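Local atomic coordinates of desulfoferrodoxin (Rbo) (Treponema pallidum subsp. pallidum str. Nichols, PDB entry 1Y07), a protein that probably reduces superoxide to hydrogen peroxide at a mononuclear non-haem iron centre. Residues 3-8 against 87-92; 58-63 against 101-106; 80-85 against 114-119. One frame throughout, in Å; residues are numbered along the deposited sequence.

How the interactions relate
The three contacts stack in layers around the four-stranded sheet, whose strands 78-85 and 112-119 form interaction 3. Interaction 1 lays the N-terminal strand against neighbouring strand 88-93 of that sheet, its centre about 7 Å from that of interaction 3; Arg3 NH1 to Thr85 O (2.9 Å) joins the two. Interaction 2 belongs to the three-stranded sheet packed on the other side, its centre about 11 Å from that of interaction 3, and Val63 CG1 meets Val81 CG1 at 3.7 Å between the sheets. Residues 87-92 also reach interaction 2 directly, with Lys92 NZ 2.9 Å from Thr103 O. Of the three contacts, only interaction 3 holds an iron ligand, Cys119.

Interaction 1: 3-8 against 87-92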
ATOM      1  N   ARG B   3       4.203  11.059  -7.451  1.00 30.35           N
ATOM      2  CA  ARG B   3       3.885   9.737  -6.861  1.00 26.97           C
ATOM      3  C   ARG B   3       2.382   9.502  -6.835  1.00 24.70           C
ATOM      4  O   ARG B   3       1.763   9.399  -5.779  1.00 23.97           O
ATOM      5  CB  ARG B   3       4.476   9.596  -5.468  1.00 25.86           C
ATOM      6  CG  ARG B   3       5.927   9.238  -5.490  1.00 24.37           C
ATOM      7  CD  ARG B   3       6.604   9.507  -4.143  1.00 22.20           C
ATOM      8  NE  ARG B   3       6.111   8.549  -3.157  1.00 19.78           N
ATOM      9  CZ  ARG B   3       5.470   8.830  -2.010  1.00 18.16           C
ATOM     10  NH1 ARG B   3       5.222  10.077  -1.627  1.00 17.68           N
ATOM     11  NH2 ARG B   3       5.079   7.816  -1.254  1.00 17.56           N
ATOM     12  N   GLU B   4       1.811   9.451  -8.032  1.00 21.41           N
ATOM     13  CA  GLU B   4       0.396   9.505  -8.218  1.00 19.73           C
ATOM     14  C   GLU B   4      -0.228   8.123  -8.002  1.00 16.81           C
ATOM     15  O   GLU B   4       0.187   7.169  -8.620  1.00 13.58           O
ATOM     16  CB  GLU B   4       0.121   9.926  -9.665  1.00 20.98           C
ATOM     17  CG  GLU B   4      -1.243  10.570  -9.880  1.00 25.66           C
ATOM     18  CD  GLU B   4      -1.594  10.708 -11.374  1.00 30.37           C
ATOM     19  OE1 GLU B   4      -0.672  10.995 -12.185  1.00 33.54           O
ATOM     20  OE2 GLU B   4      -2.786  10.512 -11.744  1.00 33.41           O
ATOM     21  N   LEU B   5      -1.240   8.069  -7.144  1.00 15.48           N
ATOM     22  CA  LEU B   5      -1.971   6.844  -6.833  1.00 14.99           C
ATOM     23  C   LEU B   5      -3.175   6.639  -7.761  1.00 14.49           C
ATOM     24  O   LEU B   5      -3.929   7.573  -8.032  1.00 15.62           O
ATOM     25  CB  LEU B   5      -2.456   6.885  -5.390  1.00 15.58           C
ATOM     26  CG  LEU B   5      -1.386   6.665  -4.347  1.00 15.83           C
ATOM     27  CD1 LEU B   5      -1.994   6.732  -3.008  1.00 15.21           C
ATOM     28  CD2 LEU B   5      -0.705   5.321  -4.532  1.00 19.00           C
ATOM     29  N   SER B   6      -3.322   5.418  -8.270  1.00 13.14           N
ATOM     30  CA  SER B   6      -4.505   5.011  -8.971  1.00 13.42           C
ATOM     31  C   SER B   6      -5.035   3.741  -8.339  1.00 12.73           C
ATOM     32  O   SER B   6      -4.281   3.005  -7.686  1.00 11.17           O
ATOM     33  CB  SER B   6      -4.203   4.734 -10.454  1.00 13.98           C
ATOM     34  OG  SER B   6      -2.958   4.039 -10.619  1.00 14.86           O
ATOM     35  N   PHE B   7      -6.334   3.508  -8.556  1.00 13.15           N
ATOM     36  CA  PHE B   7      -7.067   2.411  -7.955  1.00 13.41           C
ATOM     37  C   PHE B   7      -7.860   1.709  -9.005  1.00 13.73           C
ATOM     38  O   PHE B   7      -8.525   2.350  -9.810  1.00 14.32           O
ATOM     39  CB  PHE B   7      -7.982   2.957  -6.855  1.00 14.05           C
ATOM     40  CG  PHE B   7      -7.244   3.785  -5.833  1.00 15.34           C
ATOM     41  CD1 PHE B   7      -7.173   5.182  -5.943  1.00 15.37           C
ATOM     42  CD2 PHE B   7      -6.595   3.166  -4.771  1.00 13.22           C
ATOM     43  CE1 PHE B   7      -6.456   5.937  -4.980  1.00 15.89           C
ATOM     44  CE2 PHE B   7      -5.886   3.918  -3.832  1.00 12.95           C
ATOM     45  CZ  PHE B   7      -5.832   5.300  -3.950  1.00 14.35           C
ATOM     46  N   PHE B   8      -7.782   0.395  -8.987  1.00 13.74           N
ATOM     47  CA  PHE B   8      -8.449  -0.475  -9.953  1.00 13.61           C
ATOM     48  C   PHE B   8      -9.196  -1.525  -9.115  1.00 15.06           C
ATOM     49  O   PHE B   8      -8.561  -2.282  -8.389  1.00 14.66           O
ATOM     50  CB  PHE B   8      -7.418  -1.155 -10.850  1.00 12.43           C
ATOM     51  CG  PHE B   8      -6.471  -0.186 -11.515  1.00 12.34           C
ATOM     52  CD1 PHE B   8      -5.428   0.365 -10.821  1.00 14.25           C
ATOM     53  CD2 PHE B   8      -6.647   0.173 -12.838  1.00 12.53           C
ATOM     54  CE1 PHE B   8      -4.565   1.266 -11.427  1.00 15.05           C
ATOM     55  CE2 PHE B   8      -5.794   1.083 -13.438  1.00 12.84           C
ATOM     56  CZ  PHE B   8      -4.739   1.626 -12.710  1.00 15.65           C
ATOM     57  N   LYS B  87       7.043   9.488   2.762  1.00 14.35           N
ATOM     58  CA  LYS B  87       7.942   8.307   2.730  1.00 13.76           C
ATOM     59  C   LYS B  87       7.326   7.050   2.158  1.00 14.54           C
ATOM     60  O   LYS B  87       8.050   6.141   1.817  1.00 13.72           O
ATOM     61  CB  LYS B  87       8.538   8.015   4.121  1.00 13.86           C
ATOM     62  CG  LYS B  87       9.253   9.202   4.690  1.00 14.32           C
ATOM     63  CD  LYS B  87      10.458   9.687   3.826  1.00 16.80           C
ATOM     64  CE  LYS B  87      11.378  10.681   4.525  1.00 19.30           C
ATOM     65  NZ  LYS B  87      12.368   9.916   5.369  1.00 22.07           N
ATOM     66  N   GLY B  88       6.011   7.010   2.048  1.00 14.81           N
ATOM     67  CA  GLY B  88       5.323   5.829   1.604  1.00 15.45           C
ATOM     68  C   GLY B  88       3.820   5.901   1.469  1.00 14.62           C
ATOM     69  O   GLY B  88       3.228   6.964   1.281  1.00 14.57           O
ATOM     70  N   ILE B  89       3.197   4.727   1.508  1.00 14.05           N
ATOM     71  CA  ILE B  89       1.740   4.586   1.377  1.00 13.19           C
ATOM     72  C   ILE B  89       1.289   3.582   2.436  1.00 12.14           C
ATOM     73  O   ILE B  89       2.076   2.704   2.845  1.00 11.85           O
ATOM     74  CB  ILE B  89       1.243   4.139  -0.049  1.00 13.95           C
ATOM     75  CG1 ILE B  89       1.760   2.763  -0.445  1.00 16.39           C
ATOM     76  CG2 ILE B  89       1.512   5.230  -1.079  1.00 15.22           C
ATOM     77  CD1 ILE B  89       1.158   2.242  -1.679  1.00 17.50           C
ATOM     78  N   GLN B  90       0.036   3.711   2.846  1.00 11.23           N
ATOM     79  CA  GLN B  90      -0.626   2.750   3.713  1.00 11.21           C
ATOM     80  C   GLN B  90      -2.054   2.539   3.257  1.00 11.70           C
ATOM     81  O   GLN B  90      -2.657   3.412   2.658  1.00 11.09           O
ATOM     82  CB  GLN B  90      -0.712   3.258   5.139  1.00 11.24           C
ATOM     83  CG  GLN B  90       0.629   3.654   5.659  1.00 11.66           C
ATOM     84  CD  GLN B  90       0.657   3.735   7.232  1.00 11.73           C
ATOM     85  OE1 GLN B  90       0.102   2.908   7.873  1.00 11.95           O
ATOM     86  NE2 GLN B  90       1.322   4.762   7.769  1.00 13.56           N
ATOM     87  N   LEU B  91      -2.583   1.365   3.544  1.00 12.31           N
ATOM     88  CA  LEU B  91      -3.973   1.123   3.295  1.00 13.41           C
ATOM     89  C   LEU B  91      -4.507   0.229   4.384  1.00 12.39           C
ATOM     90  O   LEU B  91      -3.873  -0.744   4.779  1.00 12.83           O
ATOM     91  CB  LEU B  91      -4.198   0.586   1.890  1.00 14.79           C
ATOM     92  CG  LEU B  91      -5.653   0.421   1.386  1.00 16.27           C
ATOM     93  CD1 LEU B  91      -5.735   0.502  -0.131  1.00 17.00           C
ATOM     94  CD2 LEU B  91      -6.153  -0.862   1.916  1.00 16.96           C
ATOM     95  N   LYS B  92      -5.648   0.628   4.941  1.00 11.42           N
ATOM     96  CA  LYS B  92      -6.358  -0.198   5.908  1.00 12.36           C
ATOM     97  C   LYS B  92      -7.805  -0.333   5.509  1.00 13.63           C
ATOM     98  O   LYS B  92      -8.490   0.660   5.208  1.00 13.91           O
ATOM     99  CB  LYS B  92      -6.308   0.469   7.324  1.00 11.67           C
ATOM    100  CG  LYS B  92      -4.927   0.463   7.968  1.00 13.31           C
ATOM    101  CD  LYS B  92      -4.901   1.058   9.381  1.00 12.15           C
ATOM    102  CE  LYS B  92      -3.687   0.646  10.176  1.00 12.10           C
ATOM    103  NZ  LYS B  92      -3.731   1.085  11.526  1.00 12.27           N
TER
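The guanidinium of Arg3 meets Gly88 with its edge: NH2 sits 3.3 Å from Gly88 O, near the plane of the group, in a weak hydrogen bond bent to 143°. The fold here is the Ig-like beta sandwich of the desulfoferrodoxin family, and the N-terminal segment lies across the outer side of its four-stranded sheet. Ile89 CG2 approaches Arg3 NH2 obliquely. NH1 has the firmer bond, to Thr85 O, and both acceptors, Thr85 O and Gly88 O, lie by the turn between strands 78-85 and 88-93. The two backbones stay apart, with Leu5 CA and Ile89 CA 9.3 Å from each other, so this is side-chain packing between layers and not strand pairing. Strand 88-93 instead pairs edge to edge with an antiparallel strand of the second subunit, continuing the sheet across the dimer. Arg3 bridges the distance because its chain kinks at chi3 (70°), turning the guanidinium toward the strand. Deeper in, Leu5 and Ile89 meet between the layers, and Met20 touches both side chains. Their branches come together where Leu5 CD2 lies 4.1 Å from Ile89 CG2.

Interaction 2: 58-63 against 101-106; sequences GHEVKV and EVTFAL
Val61, Val63, Val102 and Phe104 share the tightly packed face of this strand pair, with Leu106 beside its end. Val61 CG2 wedges against Leu106 CD1 at 3.7 Å, while Val63 CG2 comes up to the edge of the Phe104 ring, 3.9 Å from CE1. Both valines hold CG1 anti to the backbone N (chi1 174° and 179°), which leaves CG2 turned to its partner. Val81 and Leu83 of the facing sheet touch Phe104. Between the strands, Val61 and Phe104 exchange two backbone hydrogen bonds, as do Val63 and Val102; the straightest runs from Val63 N to Val102 O (2.8 Å, 177°). His59 O takes a further bond from Leu106 N just past the strand ends.

The other face is looser and mostly polar. Glu60 rests its CB 4.0 Å from the Thr103 methyl, CG2, and the Lys62 chain passes Thr103 before bending at chi3. Lys62 NZ reaches Glu101 OE2 only as a long salt bridge of 3.8 Å, and Glu101 OE1 has a firmer partner in Lys64. Thr107 of the second subunit packs on Glu60 and Thr103, and Leu106 of that subunit on Ala105, so this face is not wholly left to solvent. An apolar face turned inward and a mostly polar one outward is the pattern of an antiparallel strand pair in a beta sandwich, here the three-stranded sheet of the Ig-like iron-binding domain.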
ATOM      1  N   GLY B  58       0.854  14.293  16.362  1.00 17.91           N
ATOM      2  CA  GLY B  58       2.139  13.630  16.476  1.00 16.56           C
ATOM      3  C   GLY B  58       2.366  12.765  15.318  1.00 18.75           C
ATOM      4  O   GLY B  58       2.261  13.211  14.227  1.00 15.43           O
ATOM      5  N   HIS B  59       2.568  11.497  15.597  1.00 16.84           N
ATOM      6  CA  HIS B  59       2.985  10.572  14.563  1.00 18.82           C
ATOM      7  C   HIS B  59       1.764   9.722  14.238  1.00 17.37           C
ATOM      8  O   HIS B  59       1.935   8.699  13.588  1.00 20.97           O
ATOM      9  CB  HIS B  59       4.244   9.777  15.036  1.00 18.15           C
ATOM     10  CG  HIS B  59       5.474  10.651  15.244  1.00 20.85           C
ATOM     11  ND1 HIS B  59       6.531  10.291  16.062  1.00 24.68           N
ATOM     12  CD2 HIS B  59       5.763  11.909  14.809  1.00 21.38           C
ATOM     13  CE1 HIS B  59       7.428  11.270  16.088  1.00 23.49           C
ATOM     14  NE2 HIS B  59       6.993  12.261  15.325  1.00 22.10           N
ATOM     15  N   GLU B  60       0.549  10.093  14.650  1.00 17.70           N
ATOM     16  CA  GLU B  60      -0.683   9.426  14.258  1.00 18.26           C
ATOM     17  C   GLU B  60      -1.575  10.347  13.418  1.00 17.74           C
ATOM     18  O   GLU B  60      -1.675  11.572  13.635  1.00 19.26           O
ATOM     19  CB  GLU B  60      -1.446   8.891  15.487  1.00 19.48           C
ATOM     20  CG  GLU B  60      -0.708   7.677  16.056  1.00 23.82           C
ATOM     21  CD  GLU B  60      -1.504   6.778  17.023  1.00 27.87           C
ATOM     22  OE1 GLU B  60      -2.244   7.339  17.883  1.00 31.18           O
ATOM     23  OE2 GLU B  60      -1.325   5.499  16.979  1.00 28.08           O
ATOM     24  N   VAL B  61      -2.270   9.718  12.479  1.00 17.61           N
ATOM     25  CA  VAL B  61      -3.118  10.414  11.511  1.00 16.98           C
ATOM     26  C   VAL B  61      -4.434   9.697  11.532  1.00 16.25           C
ATOM     27  O   VAL B  61      -4.505   8.515  11.161  1.00 15.56           O
ATOM     28  CB  VAL B  61      -2.527  10.304  10.089  1.00 17.14           C
ATOM     29  CG1 VAL B  61      -3.498  10.904   9.051  1.00 18.96           C
ATOM     30  CG2 VAL B  61      -1.141  10.945   9.990  1.00 17.42           C
ATOM     31  N   LYS B  62      -5.484  10.366  11.975  1.00 15.48           N
ATOM     32  CA  LYS B  62      -6.819   9.803  11.997  1.00 15.23           C
ATOM     33  C   LYS B  62      -7.510  10.294  10.758  1.00 15.48           C
ATOM     34  O   LYS B  62      -7.437  11.490  10.437  1.00 16.75           O
ATOM     35  CB  LYS B  62      -7.570  10.266  13.230  1.00 15.74           C
ATOM     36  CG  LYS B  62      -8.946   9.635  13.474  1.00 17.25           C
ATOM     37  CD  LYS B  62      -9.680  10.393  14.582  1.00 22.27           C
ATOM     38  CE  LYS B  62      -9.906   9.541  15.831  1.00 24.27           C
ATOM     39  NZ  LYS B  62     -11.106  10.043  16.595  1.00 27.06           N
ATOM     40  N   VAL B  63      -8.150   9.391  10.047  1.00 15.77           N
ATOM     41  CA  VAL B  63      -8.918   9.761   8.872  1.00 15.99           C
ATOM     42  C   VAL B  63     -10.397   9.477   9.093  1.00 16.11           C
ATOM     43  O   VAL B  63     -10.767   8.377   9.395  1.00 16.38           O
ATOM     44  CB  VAL B  63      -8.472   9.024   7.625  1.00 16.27           C
ATOM     45  CG1 VAL B  63      -9.355   9.454   6.463  1.00 16.12           C
ATOM     46  CG2 VAL B  63      -6.957   9.298   7.359  1.00 16.63           C
ATOM     47  N   GLU B 101     -14.028   5.580  10.291  1.00 16.10           N
ATOM     48  CA  GLU B 101     -12.758   6.217  10.604  1.00 16.59           C
ATOM     49  C   GLU B 101     -11.685   5.176  10.851  1.00 15.76           C
ATOM     50  O   GLU B 101     -11.973   4.060  11.262  1.00 16.27           O
ATOM     51  CB  GLU B 101     -12.883   7.089  11.858  1.00 18.01           C
ATOM     52  CG  GLU B 101     -13.227   6.301  13.072  1.00 20.55           C
ATOM     53  CD  GLU B 101     -12.969   7.066  14.360  1.00 24.03           C
ATOM     54  OE1 GLU B 101     -13.689   8.017  14.624  1.00 26.20           O
ATOM     55  OE2 GLU B 101     -12.031   6.691  15.116  1.00 28.99           O
ATOM     56  N   VAL B 102     -10.448   5.563  10.641  1.00 15.75           N
ATOM     57  CA  VAL B 102      -9.297   4.695  10.927  1.00 15.14           C
ATOM     58  C   VAL B 102      -8.068   5.555  11.179  1.00 15.42           C
ATOM     59  O   VAL B 102      -8.007   6.675  10.736  1.00 15.95           O
ATOM     60  CB  VAL B 102      -9.083   3.704   9.754  1.00 15.15           C
ATOM     61  CG1 VAL B 102      -8.465   4.418   8.554  1.00 16.36           C
ATOM     62  CG2 VAL B 102      -8.334   2.436  10.216  1.00 16.97           C
ATOM     63  N   THR B 103      -7.115   5.042  11.919  1.00 14.17           N
ATOM     64  CA  THR B 103      -5.936   5.771  12.236  1.00 14.77           C
ATOM     65  C   THR B 103      -4.714   5.022  11.682  1.00 13.33           C
ATOM     66  O   THR B 103      -4.664   3.786  11.667  1.00 14.43           O
ATOM     67  CB  THR B 103      -5.799   5.857  13.715  1.00 14.98           C
ATOM     68  OG1 THR B 103      -6.967   6.541  14.218  1.00 15.79           O
ATOM     69  CG2 THR B 103      -4.553   6.724  14.145  1.00 15.94           C
ATOM     70  N   PHE B 104      -3.751   5.790  11.227  1.00 12.49           N
ATOM     71  CA  PHE B 104      -2.490   5.300  10.740  1.00 13.59           C
ATOM     72  C   PHE B 104      -1.410   5.878  11.633  1.00 13.11           C
ATOM     73  O   PHE B 104      -1.583   6.976  12.151  1.00 15.50           O
ATOM     74  CB  PHE B 104      -2.276   5.835   9.349  1.00 13.58           C
ATOM     75  CG  PHE B 104      -3.321   5.368   8.365  1.00 14.62           C
ATOM     76  CD1 PHE B 104      -4.454   6.127   8.132  1.00 15.85           C
ATOM     77  CD2 PHE B 104      -3.153   4.205   7.666  1.00 12.94           C
ATOM     78  CE1 PHE B 104      -5.446   5.718   7.220  1.00 14.23           C
ATOM     79  CE2 PHE B 104      -4.138   3.805   6.726  1.00 13.91           C
ATOM     80  CZ  PHE B 104      -5.274   4.555   6.539  1.00 14.19           C
ATOM     81  N   ALA B 105      -0.285   5.185  11.756  1.00 11.52           N
ATOM     82  CA  ALA B 105       0.904   5.693  12.425  1.00 11.13           C
ATOM     83  C   ALA B 105       2.058   5.958  11.478  1.00 12.95           C
ATOM     84  O   ALA B 105       2.246   5.174  10.492  1.00 12.11           O
ATOM     85  CB  ALA B 105       1.318   4.678  13.485  1.00 11.93           C
ATOM     86  N   LEU B 106       2.816   7.032  11.732  1.00 11.56           N
ATOM     87  CA  LEU B 106       3.939   7.478  10.932  1.00 11.37           C
ATOM     88  C   LEU B 106       5.200   7.426  11.762  1.00 12.06           C
ATOM     89  O   LEU B 106       5.158   7.589  12.985  1.00 11.11           O
ATOM     90  CB  LEU B 106       3.650   8.916  10.374  1.00 12.52           C
ATOM     91  CG  LEU B 106       2.813   9.000   9.067  1.00 12.94           C
ATOM     92  CD1 LEU B 106       1.407   8.361   9.200  1.00 16.06           C
ATOM     93  CD2 LEU B 106       2.718  10.457   8.548  1.00 14.39           C
TER

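Interaction 3: 80-85 against 114-119; sequences WVCLKT and EAYEFC. With FE (Fe (III) ion), chain H.
Trp80 lays one face of its indole over the CB of Phe118, a CH-pi contact with that carbon 3.5 Å from the centroid of the six-membered ring. A chi1 of 53°, with CG between the backbone N and the carbonyl carbon, tips the indole across toward the partner strand; its plane lies 19° from that of the Phe118 ring, but the rings are offset, the five-membered ring's centroid 5.4 Å from that of Phe118, so this is no real stack. Trp80 O receives a hydrogen bond from Phe118 N. Val81 points to the opposite face, where its CG2 lies 4.1 Å from Glu117 CB. Cys82 and Tyr116 exchange two backbone bonds; Cys82 O also lies in the plane of the tyrosine ring, 3.5 Å from CD1 at the edge, and Cys82 SG approaches the ring obliquely. Leu83 bends its CD1 over to Ala115 CB (4.0 Å). Lys84 pairs with Glu114 through two backbone bonds. Its CB borders the edge of the Tyr116 ring, and NZ, whose strongest partner is Arg3 O, also donates to a water 3.2 Å away that contacts Tyr116 OH. The Glu114 carboxylate stays beyond salt-bridge range of NZ.

At the far end of the second strand, Cys119 SG binds the iron at 2.1 Å, completing a site with His50, His70, His76 and His122. The pair forms the middle of the four-stranded sheet, between strands 88-93 and 123-127: Trp80, Cys82, Tyr116 and Phe118 face strand 5-9, while Val81, Leu83 and Glu117 pack on strand 60-65.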
ATOM      1  N   TRP B  80     -12.332   1.013   2.690  1.00 13.97           N
ATOM      2  CA  TRP B  80     -10.929   1.191   3.051  1.00 14.06           C
ATOM      3  C   TRP B  80     -10.548   2.664   2.937  1.00 14.26           C
ATOM      4  O   TRP B  80     -11.254   3.463   2.291  1.00 13.86           O
ATOM      5  CB  TRP B  80      -9.998   0.260   2.221  1.00 14.18           C
ATOM      6  CG  TRP B  80     -10.147   0.323   0.693  1.00 15.75           C
ATOM      7  CD1 TRP B  80     -10.737  -0.617  -0.099  1.00 17.20           C
ATOM      8  CD2 TRP B  80      -9.670   1.348  -0.200  1.00 14.45           C
ATOM      9  NE1 TRP B  80     -10.691  -0.240  -1.426  1.00 16.96           N
ATOM     10  CE2 TRP B  80     -10.046   0.963  -1.525  1.00 16.12           C
ATOM     11  CE3 TRP B  80      -9.006   2.576  -0.023  1.00 12.72           C
ATOM     12  CZ2 TRP B  80      -9.774   1.751  -2.630  1.00 14.58           C
ATOM     13  CZ3 TRP B  80      -8.732   3.359  -1.131  1.00 13.94           C
ATOM     14  CH2 TRP B  80      -9.086   2.932  -2.415  1.00 12.33           C
ATOM     15  N   VAL B  81      -9.432   3.006   3.558  1.00 13.79           N
ATOM     16  CA  VAL B  81      -8.810   4.310   3.476  1.00 13.92           C
ATOM     17  C   VAL B  81      -7.341   4.053   3.147  1.00 13.44           C
ATOM     18  O   VAL B  81      -6.714   3.146   3.735  1.00 14.14           O
ATOM     19  CB  VAL B  81      -8.915   5.102   4.821  1.00 14.16           C
ATOM     20  CG1 VAL B  81      -8.072   6.362   4.786  1.00 14.86           C
ATOM     21  CG2 VAL B  81     -10.391   5.389   5.133  1.00 15.17           C
ATOM     22  N   CYS B  82      -6.826   4.824   2.215  1.00 13.15           N
ATOM     23  CA  CYS B  82      -5.418   4.786   1.797  1.00 13.42           C
ATOM     24  C   CYS B  82      -4.790   6.143   2.150  1.00 14.60           C
ATOM     25  O   CYS B  82      -5.401   7.184   1.939  1.00 15.36           O
ATOM     26  CB  CYS B  82      -5.341   4.502   0.304  1.00 13.40           C
ATOM     27  SG  CYS B  82      -3.708   4.608  -0.422  1.00 16.24           S
ATOM     28  N   LEU B  83      -3.579   6.130   2.672  1.00 13.80           N
ATOM     29  CA  LEU B  83      -2.841   7.315   3.021  1.00 14.00           C
ATOM     30  C   LEU B  83      -1.585   7.355   2.229  1.00 14.46           C
ATOM     31  O   LEU B  83      -0.831   6.376   2.201  1.00 16.28           O
ATOM     32  CB  LEU B  83      -2.488   7.262   4.504  1.00 14.56           C
ATOM     33  CG  LEU B  83      -2.177   8.575   5.192  1.00 15.72           C
ATOM     34  CD1 LEU B  83      -3.316   9.487   5.199  1.00 13.83           C
ATOM     35  CD2 LEU B  83      -1.619   8.270   6.594  1.00 16.65           C
ATOM     36  N   LYS B  84      -1.377   8.453   1.519  1.00 13.69           N
ATOM     37  CA  LYS B  84      -0.098   8.683   0.912  1.00 13.73           C
ATOM     38  C   LYS B  84       0.663   9.639   1.837  1.00 13.60           C
ATOM     39  O   LYS B  84       0.100  10.632   2.261  1.00 14.52           O
ATOM     40  CB  LYS B  84      -0.232   9.334  -0.477  1.00 14.27           C
ATOM     41  CG  LYS B  84       1.157   9.738  -0.979  1.00 17.13           C
ATOM     42  CD  LYS B  84       1.192  10.142  -2.423  1.00 20.80           C
ATOM     43  CE  LYS B  84       0.607  11.460  -2.687  1.00 21.91           C
ATOM     44  NZ  LYS B  84       0.783  11.778  -4.133  1.00 22.37           N
ATOM     45  N   THR B  85       1.902   9.310   2.156  1.00 13.81           N
ATOM     46  CA  THR B  85       2.786  10.132   2.959  1.00 14.44           C
ATOM     47  C   THR B  85       4.034  10.414   2.143  1.00 14.64           C
ATOM     48  O   THR B  85       4.226   9.877   1.037  1.00 15.00           O
ATOM     49  CB  THR B  85       3.163   9.462   4.293  1.00 14.68           C
ATOM     50  OG1 THR B  85       3.994   8.320   4.064  1.00 15.05           O
ATOM     51  CG2 THR B  85       1.926   8.886   5.023  1.00 15.86           C
ATOM     52  N   GLU B 114      -1.817  12.992   1.573  1.00 17.44           N
ATOM     53  CA  GLU B 114      -3.175  12.871   1.032  1.00 17.91           C
ATOM     54  C   GLU B 114      -3.837  11.597   1.521  1.00 17.03           C
ATOM     55  O   GLU B 114      -3.183  10.596   1.736  1.00 16.61           O
ATOM     56  CB  GLU B 114      -3.154  12.883  -0.505  1.00 19.46           C
ATOM     57  CG  GLU B 114      -4.523  13.000  -1.169  1.00 22.82           C
ATOM     58  CD  GLU B 114      -4.442  13.455  -2.640  1.00 26.93           C
ATOM     59  OE1 GLU B 114      -5.417  14.069  -3.155  1.00 30.07           O
ATOM     60  OE2 GLU B 114      -3.400  13.215  -3.280  1.00 28.97           O
ATOM     61  N   ALA B 115      -5.140  11.662   1.705  1.00 16.77           N
ATOM     62  CA  ALA B 115      -5.939  10.511   2.078  1.00 16.29           C
ATOM     63  C   ALA B 115      -6.954  10.238   0.996  1.00 16.30           C
ATOM     64  O   ALA B 115      -7.423  11.178   0.366  1.00 15.92           O
ATOM     65  CB  ALA B 115      -6.631  10.736   3.405  1.00 17.72           C
ATOM     66  N   TYR B 116      -7.314   8.960   0.833  1.00 16.55           N
ATOM     67  CA  TYR B 116      -8.245   8.450  -0.181  1.00 16.50           C
ATOM     68  C   TYR B 116      -9.150   7.447   0.506  1.00 16.26           C
ATOM     69  O   TYR B 116      -8.683   6.711   1.317  1.00 17.17           O
ATOM     70  CB  TYR B 116      -7.527   7.768  -1.356  1.00 16.66           C
ATOM     71  CG  TYR B 116      -6.381   8.568  -1.939  1.00 18.77           C
ATOM     72  CD1 TYR B 116      -5.157   8.600  -1.295  1.00 20.99           C
ATOM     73  CD2 TYR B 116      -6.539   9.323  -3.108  1.00 21.73           C
ATOM     74  CE1 TYR B 116      -4.087   9.329  -1.799  1.00 22.87           C
ATOM     75  CE2 TYR B 116      -5.465  10.044  -3.629  1.00 23.24           C
ATOM     76  CZ  TYR B 116      -4.248  10.050  -2.943  1.00 24.76           C
ATOM     77  OH  TYR B 116      -3.150  10.785  -3.372  1.00 29.37           O
ATOM     78  N   GLU B 117     -10.455   7.477   0.216  1.00 15.93           N
ATOM     79  CA  GLU B 117     -11.422   6.503   0.786  1.00 15.19           C
ATOM     80  C   GLU B 117     -12.267   5.945  -0.326  1.00 16.05           C
ATOM     81  O   GLU B 117     -12.582   6.659  -1.276  1.00 15.84           O
ATOM     82  CB  GLU B 117     -12.297   7.115   1.884  1.00 15.36           C
ATOM     83  CG  GLU B 117     -13.289   8.157   1.410  1.00 14.65           C
ATOM     84  CD  GLU B 117     -14.632   7.610   0.906  1.00 16.41           C
ATOM     85  OE1 GLU B 117     -15.495   8.418   0.495  1.00 18.18           O
ATOM     86  OE2 GLU B 117     -14.842   6.401   0.863  1.00 17.61           O
ATOM     87  N   PHE B 118     -12.614   4.670  -0.239  1.00 16.59           N
ATOM     88  CA  PHE B 118     -13.515   4.026  -1.187  1.00 17.36           C
ATOM     89  C   PHE B 118     -14.859   3.662  -0.554  1.00 17.50           C
ATOM     90  O   PHE B 118     -14.904   2.888   0.405  1.00 16.24           O
ATOM     91  CB  PHE B 118     -12.868   2.729  -1.736  1.00 18.35           C
ATOM     92  CG  PHE B 118     -13.766   1.971  -2.715  1.00 20.99           C
ATOM     93  CD1 PHE B 118     -14.094   2.521  -3.938  1.00 24.06           C
ATOM     94  CD2 PHE B 118     -14.269   0.717  -2.401  1.00 23.10           C
ATOM     95  CE1 PHE B 118     -14.924   1.845  -4.812  1.00 24.38           C
ATOM     96  CE2 PHE B 118     -15.099   0.034  -3.297  1.00 23.38           C
ATOM     97  CZ  PHE B 118     -15.419   0.593  -4.480  1.00 24.38           C
ATOM     98  N   CYS B 119     -15.935   4.201  -1.128  1.00 17.65           N
ATOM     99  CA  CYS B 119     -17.290   3.792  -0.772  1.00 19.10           C
ATOM    100  C   CYS B 119     -17.787   2.753  -1.794  1.00 19.17           C
ATOM    101  O   CYS B 119     -17.592   2.886  -2.991  1.00 19.05           O
ATOM    102  CB  CYS B 119     -18.203   5.001  -0.726  1.00 19.45           C
ATOM    103  SG  CYS B 119     -19.971   4.570  -0.783  1.00 22.12           S
TER
HETATM  104 FE    FE H 130     -21.348   6.108  -0.210  1.00 37.48          FE
HETATM  105  O   HOH W   1      -1.879  10.558  -5.541  1.00 37.08           O